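Local coordinates for insecticidal protein (Brevibacillus laterosporus, PDB 7ML9) that is an insecticidal toxin active against the western corn rootworm, and probably acts by forming beta-lined pores in the membranes of target cells, at residues E38-T43 with E80-Q85; T43-E46 with N51-P54; P54-Q59 with N76-R81; Q58-S63 with I68-P73; A227-P232 with G238-G243. All coordinates share one frame; numbering follows the deposited sequence.

Contact 1: residues E38-T43 with E80-Q85; sequences EDEAGT and ERRISQ. With EDO (1,2-ethanediol), chain H.
A buried salt bridge from Glu40 on helix 28-48 to Arg82, at the end of a 3-10 turn, ties this helix to the start of strand 83-84. Arg82 grips the carboxylate end-on, with one terminal nitrogen for each oxygen. Its NH1 lies 2.7 Å from Glu40 OE2 in a nearly straight bond (169°), while NH2 gives a more bent one to Glu40 OE1 at 2.8 Å. The two oxygens are used differently: OE1 is met on its syn side, OE2 from above the carboxylate plane. This goes with planes 58° apart: the two-nitrogen grip is not coplanar. Glu40 leaves the helix as an extended arm, whereas Arg82 bends early, at chi2 (-72°), and then runs straight, meeting it at about a right angle.

The setting is the end of an ETX/MTX2-type toxin where the only long helix of the N-terminal part packs against the beta sheet. The backbones stay well apart, with Glu40 CA and Arg82 CA separated by 10.5 Å, and the long side chains span the gap. Arg82 is fixed further by Asp56 at NE and by Trp228 O at NH1, and Glu40 OE2 also accepts from Val230 N. With NE, NH1 and NH2 all engaged, the Arg82 guanidinium is fixed in rotation, and the buried pair probably stays ionised.

Asp39, one residue before Glu40, has salt bridges to Arg229 and Lys248; its OD2 also takes a hydrogen bond from O1 of a 1,2-ethanediol at 2.6 Å, a molecule probably left by the crystallisation liquor.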
# COMPACT_ATOMS: atom_id res chain seq x y z
N GLU A 38 -21.19 15.01 -18.31
CA GLU A 38 -20.72 16.37 -17.99
C GLU A 38 -20.36 17.12 -19.26
O GLU A 38 -20.74 18.28 -19.43
CB GLU A 38 -19.50 16.32 -17.06
CG GLU A 38 -19.75 15.68 -15.73
CD GLU A 38 -20.37 16.62 -14.73
OE1 GLU A 38 -20.53 17.82 -15.06
OE2 GLU A 38 -20.67 16.17 -13.60
N ASP A 39 -19.60 16.48 -20.15
CA ASP A 39 -19.22 17.12 -21.40
C ASP A 39 -20.44 17.48 -22.23
O ASP A 39 -20.53 18.58 -22.79
CB ASP A 39 -18.28 16.20 -22.18
CG ASP A 39 -17.74 16.83 -23.46
OD1 ASP A 39 -17.67 18.08 -23.57
OD2 ASP A 39 -17.34 16.07 -24.35
N GLU A 40 -21.40 16.55 -22.31
CA GLU A 40 -22.66 16.80 -23.02
C GLU A 40 -23.35 18.06 -22.50
O GLU A 40 -23.57 19.02 -23.25
CB GLU A 40 -23.57 15.58 -22.87
CG GLU A 40 -24.90 15.63 -23.65
CD GLU A 40 -25.63 14.30 -23.53
OE1 GLU A 40 -26.35 14.09 -22.51
OE2 GLU A 40 -25.45 13.45 -24.42
N ALA A 41 -23.68 18.08 -21.20
CA ALA A 41 -24.41 19.21 -20.64
C ALA A 41 -23.59 20.50 -20.72
O ALA A 41 -24.11 21.54 -21.13
CB ALA A 41 -24.80 18.91 -19.20
N GLY A 42 -22.32 20.44 -20.31
CA GLY A 42 -21.50 21.65 -20.31
C GLY A 42 -21.38 22.29 -21.69
O GLY A 42 -21.43 23.51 -21.83
N THR A 43 -21.20 21.47 -22.72
CA THR A 43 -21.01 22.00 -24.07
C THR A 43 -22.28 22.68 -24.60
O THR A 43 -22.21 23.74 -25.22
CB THR A 43 -20.57 20.87 -25.00
OG1 THR A 43 -19.28 20.38 -24.58
CG2 THR A 43 -20.47 21.35 -26.44
N GLU A 80 -25.39 2.32 -20.17
CA GLU A 80 -24.16 1.62 -20.53
C GLU A 80 -23.53 2.16 -21.82
O GLU A 80 -22.30 2.10 -21.98
CB GLU A 80 -24.48 0.13 -20.68
CG GLU A 80 -23.33 -0.76 -21.08
CD GLU A 80 -23.82 -2.15 -21.49
OE1 GLU A 80 -24.34 -2.88 -20.61
OE2 GLU A 80 -23.68 -2.51 -22.68
N ARG A 81 -24.33 2.69 -22.74
CA ARG A 81 -23.77 3.16 -24.00
C ARG A 81 -23.12 4.55 -23.91
O ARG A 81 -22.66 5.06 -24.94
CB ARG A 81 -24.83 3.15 -25.09
CG ARG A 81 -25.08 1.71 -25.59
CD ARG A 81 -26.19 1.60 -26.59
NE ARG A 81 -25.90 2.19 -27.90
CZ ARG A 81 -25.28 1.58 -28.91
NH1 ARG A 81 -25.14 2.21 -30.07
NH2 ARG A 81 -24.77 0.36 -28.78
N ARG A 82 -23.01 5.13 -22.71
CA ARG A 82 -22.19 6.33 -22.55
C ARG A 82 -20.71 6.04 -22.76
O ARG A 82 -19.93 6.97 -23.05
CB ARG A 82 -22.40 6.93 -21.16
CG ARG A 82 -23.73 7.61 -20.93
CD ARG A 82 -23.79 8.92 -21.71
NE ARG A 82 -25.01 9.67 -21.45
CZ ARG A 82 -25.33 10.80 -22.08
NH1 ARG A 82 -24.52 11.30 -23.01
NH2 ARG A 82 -26.46 11.43 -21.78
N ILE A 83 -20.28 4.79 -22.58
CA ILE A 83 -18.87 4.43 -22.73
C ILE A 83 -18.76 3.16 -23.57
O ILE A 83 -19.51 2.21 -23.37
CB ILE A 83 -18.20 4.21 -21.36
CG1 ILE A 83 -18.20 5.52 -20.56
CG2 ILE A 83 -16.77 3.69 -21.55
CD1 ILE A 83 -17.22 6.55 -21.10
N SER A 84 -17.83 3.15 -24.51
CA SER A 84 -17.53 1.94 -25.25
C SER A 84 -16.04 1.72 -25.21
O SER A 84 -15.27 2.64 -24.92
CB SER A 84 -18.04 1.99 -26.70
OG SER A 84 -17.28 2.93 -27.46
N GLN A 85 -15.63 0.48 -25.52
CA GLN A 85 -14.23 0.08 -25.52
C GLN A 85 -13.58 0.28 -24.15
O GLN A 85 -12.40 0.61 -24.06
CB GLN A 85 -13.43 0.81 -26.60
CG GLN A 85 -13.67 0.31 -28.01
CD GLN A 85 -13.12 1.26 -29.06
OE1 GLN A 85 -11.92 1.55 -29.08
NE2 GLN A 85 -13.99 1.75 -29.93
C1 EDO H . -15.06 17.05 -26.97
O1 EDO H . -16.06 17.54 -26.07
C2 EDO H . -13.73 16.90 -26.25
O2 EDO H . -12.68 16.97 -27.22

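Contact 2: residues T43-E46 with N51-P54; sequences TFNE and NFKP. With EDO (1,2-ethanediol), chain E.
Asn45, its CG opposite the carbonyl carbon (chi1 -73°), swings its side-chain amide onto the backbone of Phe52 and uses both ends of it, which makes this the tight part. Phe52 N donates to Asn45 OD1 at 2.9 Å, and Asn45 ND2 returns a bond to Phe52 O at 3.0 Å. The return bond is the straighter of the two (160°) and arrives in the carbonyl plane, on a lone pair. OD1 has a further partner in Thr50 OG1, and these bonds would hold the amide's orientation. Phe52 lays its ring almost parallel to that amide, the planes being 17° apart, and its CD2 comes within 3.4 Å of Asn45 OD1. On the apolar side, Phe44 CB touches Phe52 CD2 at 4.1 Å, while the Phe44 ring itself leads away, toward Val230 and Pro232.

The other side is loose. Asn51 and Lys53 direct their side chains away from the helix, although Asn51 OD1 reaches Ser61 OG. Glu46 is exposed, paired with Lys252 and close to a 1,2-ethanediol, probably from the crystallisation liquor. The chain reverses after helix 28-48, and an amide near the helix C-terminal end bonds to N and O of one loop residue, much as in antiparallel strand pairing.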
# COMPACT_ATOMS: atom_id res chain seq x y z
N THR A 43 -21.20 21.47 -22.72
CA THR A 43 -21.01 22.00 -24.07
C THR A 43 -22.28 22.68 -24.60
O THR A 43 -22.21 23.74 -25.22
CB THR A 43 -20.57 20.87 -25.00
OG1 THR A 43 -19.28 20.38 -24.58
CG2 THR A 43 -20.47 21.35 -26.44
N PHE A 44 -23.45 22.07 -24.36
CA PHE A 44 -24.71 22.74 -24.73
C PHE A 44 -24.93 24.00 -23.90
O PHE A 44 -25.49 24.98 -24.40
CB PHE A 44 -25.89 21.79 -24.54
CG PHE A 44 -26.03 20.78 -25.64
CD1 PHE A 44 -25.99 21.18 -26.97
CD2 PHE A 44 -26.17 19.44 -25.35
CE1 PHE A 44 -26.10 20.25 -27.99
CE2 PHE A 44 -26.27 18.50 -26.37
CZ PHE A 44 -26.24 18.90 -27.68
N ASN A 45 -24.49 24.00 -22.64
CA ASN A 45 -24.65 25.19 -21.82
C ASN A 45 -23.84 26.35 -22.38
O ASN A 45 -24.29 27.50 -22.30
CB ASN A 45 -24.25 24.90 -20.38
CG ASN A 45 -25.28 24.08 -19.67
OD1 ASN A 45 -26.40 23.90 -20.18
ND2 ASN A 45 -24.94 23.58 -18.49
N GLU A 46 -22.66 26.08 -22.94
CA GLU A 46 -21.92 27.14 -23.62
C GLU A 46 -22.63 27.55 -24.90
O GLU A 46 -22.73 28.74 -25.21
CB GLU A 46 -20.49 26.69 -23.95
CG GLU A 46 -19.60 26.44 -22.68
CD GLU A 46 -18.15 26.12 -22.99
OE1 GLU A 46 -17.78 25.87 -24.16
OE2 GLU A 46 -17.34 26.09 -22.02
N ASN A 51 -28.70 25.90 -18.41
CA ASN A 51 -28.21 25.37 -17.13
C ASN A 51 -28.51 23.87 -17.00
O ASN A 51 -28.92 23.39 -15.93
CB ASN A 51 -28.80 26.16 -15.97
CG ASN A 51 -30.31 25.94 -15.79
OD1 ASN A 51 -31.00 25.49 -16.72
ND2 ASN A 51 -30.81 26.24 -14.60
N PHE A 52 -28.32 23.12 -18.09
CA PHE A 52 -28.52 21.67 -18.07
C PHE A 52 -27.56 21.01 -17.09
O PHE A 52 -26.40 21.42 -16.95
CB PHE A 52 -28.29 21.06 -19.45
CG PHE A 52 -29.30 21.49 -20.51
CD1 PHE A 52 -30.66 21.31 -20.31
CD2 PHE A 52 -28.87 22.04 -21.71
CE1 PHE A 52 -31.58 21.69 -21.28
CE2 PHE A 52 -29.80 22.43 -22.69
CZ PHE A 52 -31.15 22.25 -22.47
N LYS A 53 -28.04 19.94 -16.42
CA LYS A 53 -27.26 19.11 -15.52
C LYS A 53 -26.86 17.82 -16.22
O LYS A 53 -27.53 17.40 -17.18
CB LYS A 53 -28.07 18.78 -14.26
CG LYS A 53 -28.69 19.98 -13.58
CD LYS A 53 -27.64 20.87 -12.94
CE LYS A 53 -28.27 21.82 -11.92
NZ LYS A 53 -29.38 22.63 -12.53
N PRO A 54 -25.79 17.15 -15.78
CA PRO A 54 -25.43 15.85 -16.40
C PRO A 54 -26.51 14.81 -16.11
O PRO A 54 -26.85 14.55 -14.96
CB PRO A 54 -24.09 15.50 -15.73
CG PRO A 54 -24.12 16.23 -14.40
CD PRO A 54 -24.85 17.53 -14.70
C1 EDO E . -17.87 27.00 -17.49
O1 EDO E . -16.95 26.06 -16.92
C2 EDO E . -17.47 27.22 -18.93
O2 EDO E . -18.22 26.31 -19.74

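Contact 3: residues P54-Q59 with N76-R81; sequences PSDEQQ and NVIGER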
# COMPACT_ATOMS: atom_id res chain seq x y z
N PRO A 54 -25.79 17.15 -15.78
CA PRO A 54 -25.43 15.85 -16.40
C PRO A 54 -26.51 14.81 -16.11
O PRO A 54 -26.85 14.55 -14.96
CB PRO A 54 -24.09 15.50 -15.73
CG PRO A 54 -24.12 16.23 -14.40
CD PRO A 54 -24.85 17.53 -14.70
N SER A 55 -27.06 14.23 -17.18
CA SER A 55 -28.21 13.35 -16.99
C SER A 55 -28.51 12.59 -18.27
O SER A 55 -28.22 13.06 -19.38
CB SER A 55 -29.46 14.14 -16.56
OG SER A 55 -30.59 13.28 -16.47
N ASP A 56 -29.09 11.40 -18.10
CA ASP A 56 -29.66 10.64 -19.20
C ASP A 56 -31.14 10.95 -19.41
O ASP A 56 -31.72 10.49 -20.40
CB ASP A 56 -29.50 9.13 -18.94
CG ASP A 56 -28.05 8.66 -19.08
OD1 ASP A 56 -27.19 9.44 -19.54
OD2 ASP A 56 -27.78 7.48 -18.73
N GLU A 57 -31.74 11.73 -18.53
CA GLU A 57 -33.16 12.04 -18.57
C GLU A 57 -33.42 13.27 -19.42
O GLU A 57 -32.57 14.16 -19.53
CB GLU A 57 -33.71 12.26 -17.17
CG GLU A 57 -33.87 11.00 -16.33
CD GLU A 57 -34.56 11.28 -15.00
OE1 GLU A 57 -34.00 12.05 -14.20
OE2 GLU A 57 -35.66 10.72 -14.76
N GLN A 58 -34.61 13.34 -20.00
CA GLN A 58 -34.97 14.55 -20.72
C GLN A 58 -35.05 15.70 -19.73
O GLN A 58 -35.53 15.55 -18.61
CB GLN A 58 -36.30 14.37 -21.45
CG GLN A 58 -36.69 15.60 -22.26
CD GLN A 58 -38.06 15.45 -22.89
OE1 GLN A 58 -39.07 15.38 -22.19
NE2 GLN A 58 -38.10 15.39 -24.22
N GLN A 59 -34.53 16.85 -20.13
CA GLN A 59 -34.59 18.02 -19.27
C GLN A 59 -34.77 19.26 -20.13
O GLN A 59 -34.53 19.24 -21.34
CB GLN A 59 -33.34 18.14 -18.37
CG GLN A 59 -32.04 18.42 -19.11
CD GLN A 59 -30.80 18.28 -18.21
OE1 GLN A 59 -30.67 18.96 -17.18
NE2 GLN A 59 -29.87 17.43 -18.61
N ASN A 76 -29.42 5.74 -28.00
CA ASN A 76 -28.11 5.52 -28.57
C ASN A 76 -26.96 5.74 -27.58
O ASN A 76 -25.91 5.08 -27.68
CB ASN A 76 -27.96 6.48 -29.73
CG ASN A 76 -26.81 6.15 -30.53
OD1 ASN A 76 -26.57 4.97 -30.77
ND2 ASN A 76 -26.03 7.16 -30.92
N VAL A 77 -27.08 6.71 -26.69
CA VAL A 77 -25.97 7.09 -25.82
C VAL A 77 -26.26 6.88 -24.34
O VAL A 77 -25.35 7.10 -23.53
CB VAL A 77 -25.53 8.55 -26.04
CG1 VAL A 77 -25.19 8.83 -27.50
CG2 VAL A 77 -26.58 9.51 -25.53
N ILE A 78 -27.45 6.51 -23.93
CA ILE A 78 -27.73 6.57 -22.50
C ILE A 78 -27.29 5.28 -21.81
O ILE A 78 -27.08 4.24 -22.44
CB ILE A 78 -29.20 6.89 -22.17
CG1 ILE A 78 -30.14 5.88 -22.81
CG2 ILE A 78 -29.54 8.32 -22.59
CD1 ILE A 78 -31.60 6.19 -22.55
N GLY A 79 -27.13 5.38 -20.49
CA GLY A 79 -26.78 4.23 -19.66
C GLY A 79 -25.43 3.65 -20.03
O GLY A 79 -24.43 4.37 -20.20
N GLU A 80 -25.39 2.32 -20.17
CA GLU A 80 -24.16 1.62 -20.53
C GLU A 80 -23.53 2.16 -21.82
O GLU A 80 -22.30 2.10 -21.98
CB GLU A 80 -24.48 0.13 -20.68
CG GLU A 80 -23.33 -0.76 -21.08
CD GLU A 80 -23.82 -2.15 -21.49
OE1 GLU A 80 -24.34 -2.88 -20.61
OE2 GLU A 80 -23.68 -2.51 -22.68
N ARG A 81 -24.33 2.69 -22.74
CA ARG A 81 -23.77 3.16 -24.00
C ARG A 81 -23.12 4.55 -23.91
O ARG A 81 -22.66 5.06 -24.94
CB ARG A 81 -24.83 3.15 -25.09
CG ARG A 81 -25.08 1.71 -25.59
CD ARG A 81 -26.19 1.60 -26.59
NE ARG A 81 -25.90 2.19 -27.90
CZ ARG A 81 -25.28 1.58 -28.91
NH1 ARG A 81 -25.14 2.21 -30.07
NH2 ARG A 81 -24.77 0.36 -28.78
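The carboxylate of Asp56 has one face covered by the 78-79 backbone and side chain: Ile78 CB sits over Asp56 CG at 3.7 Å, and on that same face Gly79 N donates to Asp56 OD2 at 2.8 Å, from 50° above the plane. The other flat group, the Arg81 guanidinium, is met at its edge by Asn76 of its own loop. It holds Asn76 side-on, NE reaching Asn76 O at 2.9 Å and NH1 reaching Asn76 OD1 at 3.2 Å, and so closes the loop on itself.

Ile78 carries its CG1 between the backbone N and the carbonyl carbon (chi1 57°), which leaves the CG2 branch to lie 3.7 Å from Asp56 CB. The extended backbone of Ile78 (psi 161°) aims the N-H of the 78-79 peptide at the carboxylate; the chain then turns at Gly79, with a positive phi. Across from it, Ser55 OG accepts from Glu57 N at 2.8 Å, an ST turn around Asp56.

This near-surface contact joins the loop that follows helix 28-48 to the one leading into strand 83-84. Asp56 OD1 forms salt bridges with Arg37 of the helix and with Arg82, and Ile78 rests on Pro73, just past strand 69-71.

Contact 4: residues Q58-S63 with I68-P73; sequences QQFSYS and IVFLTP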
# COMPACT_ATOMS: atom_id res chain seq x y z
N GLN A 58 -34.61 13.34 -20.00
CA GLN A 58 -34.97 14.55 -20.72
C GLN A 58 -35.05 15.70 -19.73
O GLN A 58 -35.53 15.55 -18.61
CB GLN A 58 -36.30 14.37 -21.45
CG GLN A 58 -36.69 15.60 -22.26
CD GLN A 58 -38.06 15.45 -22.89
OE1 GLN A 58 -39.07 15.38 -22.19
NE2 GLN A 58 -38.10 15.39 -24.22
N GLN A 59 -34.53 16.85 -20.13
CA GLN A 59 -34.59 18.02 -19.27
C GLN A 59 -34.77 19.26 -20.13
O GLN A 59 -34.53 19.24 -21.34
CB GLN A 59 -33.34 18.14 -18.37
CG GLN A 59 -32.04 18.42 -19.11
CD GLN A 59 -30.80 18.28 -18.21
OE1 GLN A 59 -30.67 18.96 -17.18
NE2 GLN A 59 -29.87 17.43 -18.61
N PHE A 60 -35.23 20.34 -19.49
CA PHE A 60 -35.42 21.60 -20.17
C PHE A 60 -34.75 22.70 -19.38
O PHE A 60 -34.47 22.56 -18.19
CB PHE A 60 -36.92 21.94 -20.39
CG PHE A 60 -37.69 22.19 -19.11
CD1 PHE A 60 -37.70 23.44 -18.51
CD2 PHE A 60 -38.43 21.17 -18.53
CE1 PHE A 60 -38.41 23.67 -17.35
CE2 PHE A 60 -39.14 21.39 -17.36
CZ PHE A 60 -39.13 22.64 -16.77
N SER A 61 -34.49 23.81 -20.05
CA SER A 61 -33.81 24.91 -19.38
C SER A 61 -34.09 26.18 -20.17
O SER A 61 -34.24 26.15 -21.39
CB SER A 61 -32.31 24.63 -19.28
OG SER A 61 -31.56 25.83 -19.28
N TYR A 62 -34.16 27.29 -19.46
CA TYR A 62 -34.49 28.56 -20.09
C TYR A 62 -33.20 29.27 -20.49
O TYR A 62 -32.35 29.54 -19.64
CB TYR A 62 -35.32 29.45 -19.16
CG TYR A 62 -35.50 30.84 -19.72
CD1 TYR A 62 -36.24 31.04 -20.88
CD2 TYR A 62 -34.92 31.95 -19.10
CE1 TYR A 62 -36.40 32.31 -21.42
CE2 TYR A 62 -35.07 33.22 -19.63
CZ TYR A 62 -35.82 33.40 -20.79
OH TYR A 62 -35.98 34.66 -21.31
N SER A 63 -33.06 29.56 -21.78
CA SER A 63 -31.90 30.29 -22.25
C SER A 63 -32.26 31.75 -22.42
O SER A 63 -33.22 32.06 -23.15
CB SER A 63 -31.41 29.72 -23.57
OG SER A 63 -30.79 30.73 -24.35
N ILE A 68 -36.91 28.52 -23.95
CA ILE A 68 -36.89 27.19 -23.36
C ILE A 68 -36.26 26.22 -24.35
O ILE A 68 -36.64 26.16 -25.53
CB ILE A 68 -38.29 26.73 -22.95
CG1 ILE A 68 -38.93 27.74 -21.99
CG2 ILE A 68 -38.24 25.35 -22.31
CD1 ILE A 68 -38.25 27.85 -20.64
N VAL A 69 -35.26 25.48 -23.88
CA VAL A 69 -34.51 24.55 -24.71
C VAL A 69 -34.60 23.18 -24.06
O VAL A 69 -34.66 23.06 -22.83
CB VAL A 69 -33.03 24.99 -24.87
CG1 VAL A 69 -32.32 24.09 -25.85
CG2 VAL A 69 -32.96 26.42 -25.33
N PHE A 70 -34.62 22.14 -24.88
CA PHE A 70 -34.73 20.78 -24.39
C PHE A 70 -33.47 19.98 -24.69
O PHE A 70 -32.83 20.17 -25.74
CB PHE A 70 -35.96 20.08 -24.98
CG PHE A 70 -37.22 20.34 -24.22
CD1 PHE A 70 -37.60 19.51 -23.18
CD2 PHE A 70 -38.02 21.43 -24.53
CE1 PHE A 70 -38.76 19.75 -22.47
CE2 PHE A 70 -39.18 21.68 -23.82
CZ PHE A 70 -39.55 20.84 -22.78
N LEU A 71 -33.10 19.11 -23.75
CA LEU A 71 -32.01 18.16 -23.93
C LEU A 71 -32.60 16.78 -23.69
O LEU A 71 -33.06 16.48 -22.58
CB LEU A 71 -30.84 18.45 -22.99
CG LEU A 71 -29.64 17.48 -23.01
CD1 LEU A 71 -29.17 17.21 -24.43
CD2 LEU A 71 -28.47 18.01 -22.12
N THR A 72 -32.64 15.96 -24.73
CA THR A 72 -33.21 14.61 -24.69
C THR A 72 -32.15 13.67 -25.23
O THR A 72 -32.05 13.46 -26.45
CB THR A 72 -34.49 14.51 -25.52
OG1 THR A 72 -35.27 15.70 -25.36
CG2 THR A 72 -35.31 13.28 -25.10
N PRO A 73 -31.32 13.09 -24.36
CA PRO A 73 -30.33 12.10 -24.82
C PRO A 73 -31.02 10.88 -25.41
O PRO A 73 -31.93 10.31 -24.78
CB PRO A 73 -29.54 11.76 -23.55
CG PRO A 73 -29.78 12.95 -22.61
CD PRO A 73 -31.20 13.38 -22.92
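Gln58 runs alongside Thr72, both side chains pointing the same way, because its CG lies opposite its backbone N (chi1 -178°) and the chain is extended. Its CB lies 3.9 Å from Thr72 CG2; CG closes to 3.4 Å from Thr72 OG1; CD passes obliquely beside the Phe70 ring, 4.1 Å from its CD1; and at the tip NE2 donates to Thr72 OG1 at 3.1 Å, in the amide plane.

Further along, Phe60 places its CB over one face of the Phe70 ring, 3.7 Å from the centroid, a CH-pi contact. The two rings are oblique, and Ile68 CG2 also touches Phe60 CB. Tyr62 completes this exposed face: Ile68 CD1 comes to the edge of its ring and packs 3.7 Å from Tyr62 CB. The opposite face carries Gln59 beside Leu71, then Ser61 and Val69; Gln59 NE2 is held by Lys53 O and Ser61 OG by Asn51, in the loop beneath.

Gln59 with Leu71 and Ser61 with Val69 are hydrogen-bonded pairs, each joined by two backbone bonds. Phe60 with Phe70 and Tyr62 with Ile68 are the non-hydrogen-bonded pairs of a twisted antiparallel beta hairpin, a small two-stranded sheet separate from the long sheet of the toxin.

Contact 5: residues A227-P232 with G238-G243; sequences AWRVSP and GGVNIG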
# COMPACT_ATOMS: atom_id res chain seq x y z
N ALA A 227 -16.09 8.08 -24.85
CA ALA A 227 -17.25 8.68 -24.21
C ALA A 227 -18.25 9.15 -25.26
O ALA A 227 -17.87 9.88 -26.19
CB ALA A 227 -16.85 9.86 -23.31
N TRP A 228 -19.52 8.79 -25.09
CA TRP A 228 -20.55 9.05 -26.10
C TRP A 228 -21.48 10.14 -25.60
O TRP A 228 -22.04 10.04 -24.49
CB TRP A 228 -21.33 7.76 -26.45
CG TRP A 228 -20.49 6.85 -27.28
CD1 TRP A 228 -19.54 5.96 -26.84
CD2 TRP A 228 -20.46 6.78 -28.72
NE1 TRP A 228 -18.93 5.35 -27.90
CE2 TRP A 228 -19.48 5.83 -29.07
CE3 TRP A 228 -21.17 7.42 -29.73
CZ2 TRP A 228 -19.20 5.51 -30.39
CZ3 TRP A 228 -20.89 7.10 -31.04
CH2 TRP A 228 -19.91 6.16 -31.37
N ARG A 229 -21.65 11.19 -26.41
CA ARG A 229 -22.43 12.36 -26.05
C ARG A 229 -23.16 12.87 -27.29
O ARG A 229 -22.63 12.80 -28.40
CB ARG A 229 -21.56 13.54 -25.53
CG ARG A 229 -20.90 13.36 -24.19
CD ARG A 229 -19.52 12.73 -24.32
NE ARG A 229 -18.59 13.57 -25.05
CZ ARG A 229 -18.02 13.20 -26.19
NH1 ARG A 229 -18.30 12.01 -26.72
NH2 ARG A 229 -17.19 14.03 -26.82
N VAL A 230 -24.36 13.42 -27.10
CA VAL A 230 -24.88 14.26 -28.18
C VAL A 230 -24.27 15.64 -28.02
O VAL A 230 -23.97 16.09 -26.90
CB VAL A 230 -26.41 14.32 -28.22
CG1 VAL A 230 -26.96 12.98 -28.72
CG2 VAL A 230 -26.99 14.71 -26.86
N SER A 231 -24.07 16.31 -29.15
CA SER A 231 -23.32 17.55 -29.22
C SER A 231 -23.78 18.31 -30.47
O SER A 231 -24.43 17.73 -31.34
CB SER A 231 -21.81 17.27 -29.28
OG SER A 231 -21.40 16.83 -30.56
N PRO A 232 -23.47 19.61 -30.57
CA PRO A 232 -23.91 20.35 -31.77
C PRO A 232 -23.44 19.72 -33.07
O PRO A 232 -24.23 19.60 -34.01
CB PRO A 232 -23.32 21.74 -31.55
CG PRO A 232 -23.32 21.89 -30.05
CD PRO A 232 -22.93 20.51 -29.54
N GLY A 238 -21.87 11.10 -30.71
CA GLY A 238 -20.54 10.81 -31.21
C GLY A 238 -19.66 10.48 -30.03
O GLY A 238 -19.99 10.79 -28.88
N GLY A 239 -18.55 9.83 -30.31
CA GLY A 239 -17.67 9.31 -29.28
C GLY A 239 -16.29 9.94 -29.38
O GLY A 239 -15.78 10.14 -30.48
N VAL A 240 -15.71 10.27 -28.23
CA VAL A 240 -14.36 10.80 -28.14
C VAL A 240 -13.65 10.08 -26.98
O VAL A 240 -14.27 9.79 -25.95
CB VAL A 240 -14.36 12.32 -27.90
CG1 VAL A 240 -12.93 12.83 -27.68
CG2 VAL A 240 -15.01 13.06 -29.10
N ASN A 241 -12.36 9.79 -27.15
CA ASN A 241 -11.59 9.07 -26.12
C ASN A 241 -11.66 9.78 -24.77
O ASN A 241 -11.73 11.01 -24.69
CB ASN A 241 -10.13 8.90 -26.56
CG ASN A 241 -9.36 10.24 -26.64
OD1 ASN A 241 -8.87 10.76 -25.63
ND2 ASN A 241 -9.21 10.77 -27.84
N ILE A 242 -11.65 8.98 -23.70
CA ILE A 242 -11.93 9.54 -22.38
C ILE A 242 -10.80 10.47 -21.94
O ILE A 242 -11.04 11.39 -21.15
CB ILE A 242 -12.17 8.43 -21.34
CG1 ILE A 242 -11.07 7.37 -21.41
CG2 ILE A 242 -13.55 7.78 -21.51
CD1 ILE A 242 -11.15 6.34 -20.22
N GLY A 243 -9.57 10.25 -22.42
CA GLY A 243 -8.48 11.13 -22.01
C GLY A 243 -8.72 12.57 -22.42
O GLY A 243 -8.50 13.51 -21.65
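With CG anti to the carbonyl carbon (chi1 -74°) and the ring turned across that bond (chi2 83°), Trp228 folds its indole over the neighbouring strand. Gly239 CA then sits above the middle of the six-membered ring, 3.9 Å from its centroid, in a CH-pi contact, and Trp228 CE3 comes within 3.4 Å of Gly238 C. Gly239 presents only its CA and backbone to the ring, so the indole lies directly on the strand. Arg229 starts out from its CA in much the same direction relative to its own backbone, but bends at chi2 and chi3 and curls back to Val240, which lies at the edge of its guanidinium. The place of Arg229 NH1 is doubtful, because the model puts it too near Ala227 O.

Between the strands, Arg229 and Gly238 form a hydrogen-bonded pair, with Arg229 N to Gly238 O and Gly238 N to Arg229 O both at 3.0 Å. Ala227 N to Val240 O follows at 2.7 Å. Trp228 and Gly239 are the non-hydrogen-bonded pair between them.

This antiparallel hairpin runs from the end of the long strand 201-229 into strand 238-241, then directly, in sequence, into helix 242-252, whose N-cap, Asn241, bonds to Ala244 N through OD1. On one side Trp228 NE1 is hydrogen-bonded to Ser84 OG of strand 83-84; on the other, Ala227 and Arg229 rest against Ala36 of helix 28-48 and Val245 of helix 242-252, and Arg229 NE pairs with Asp39.

How the contacts relate
Helix 28-48 supplies one side of both contact 1 and contact 2. Contact 1 is the fully buried one, and its chemistry is charge: Arg82 links it to Asp56 of contact 3, and Asp39 links it to Arg229 of contact 5, while the Arg82 backbone bonds to Trp228. Contacts 4 and 5 are hairpins, held by backbone pairs, with contact 5 extending the large sheet and contact 4 a separate small one, farthest of the five from the chain centre, with an exposed aromatic face and a more buried one. Contacts 2 and 3 are loop contacts, partly buried and near the surface, held by side-chain-to-backbone bonds. Pro73 of contact 4 reaches contacts 1 and 3; Phe44 joins contact 2 to contact 5.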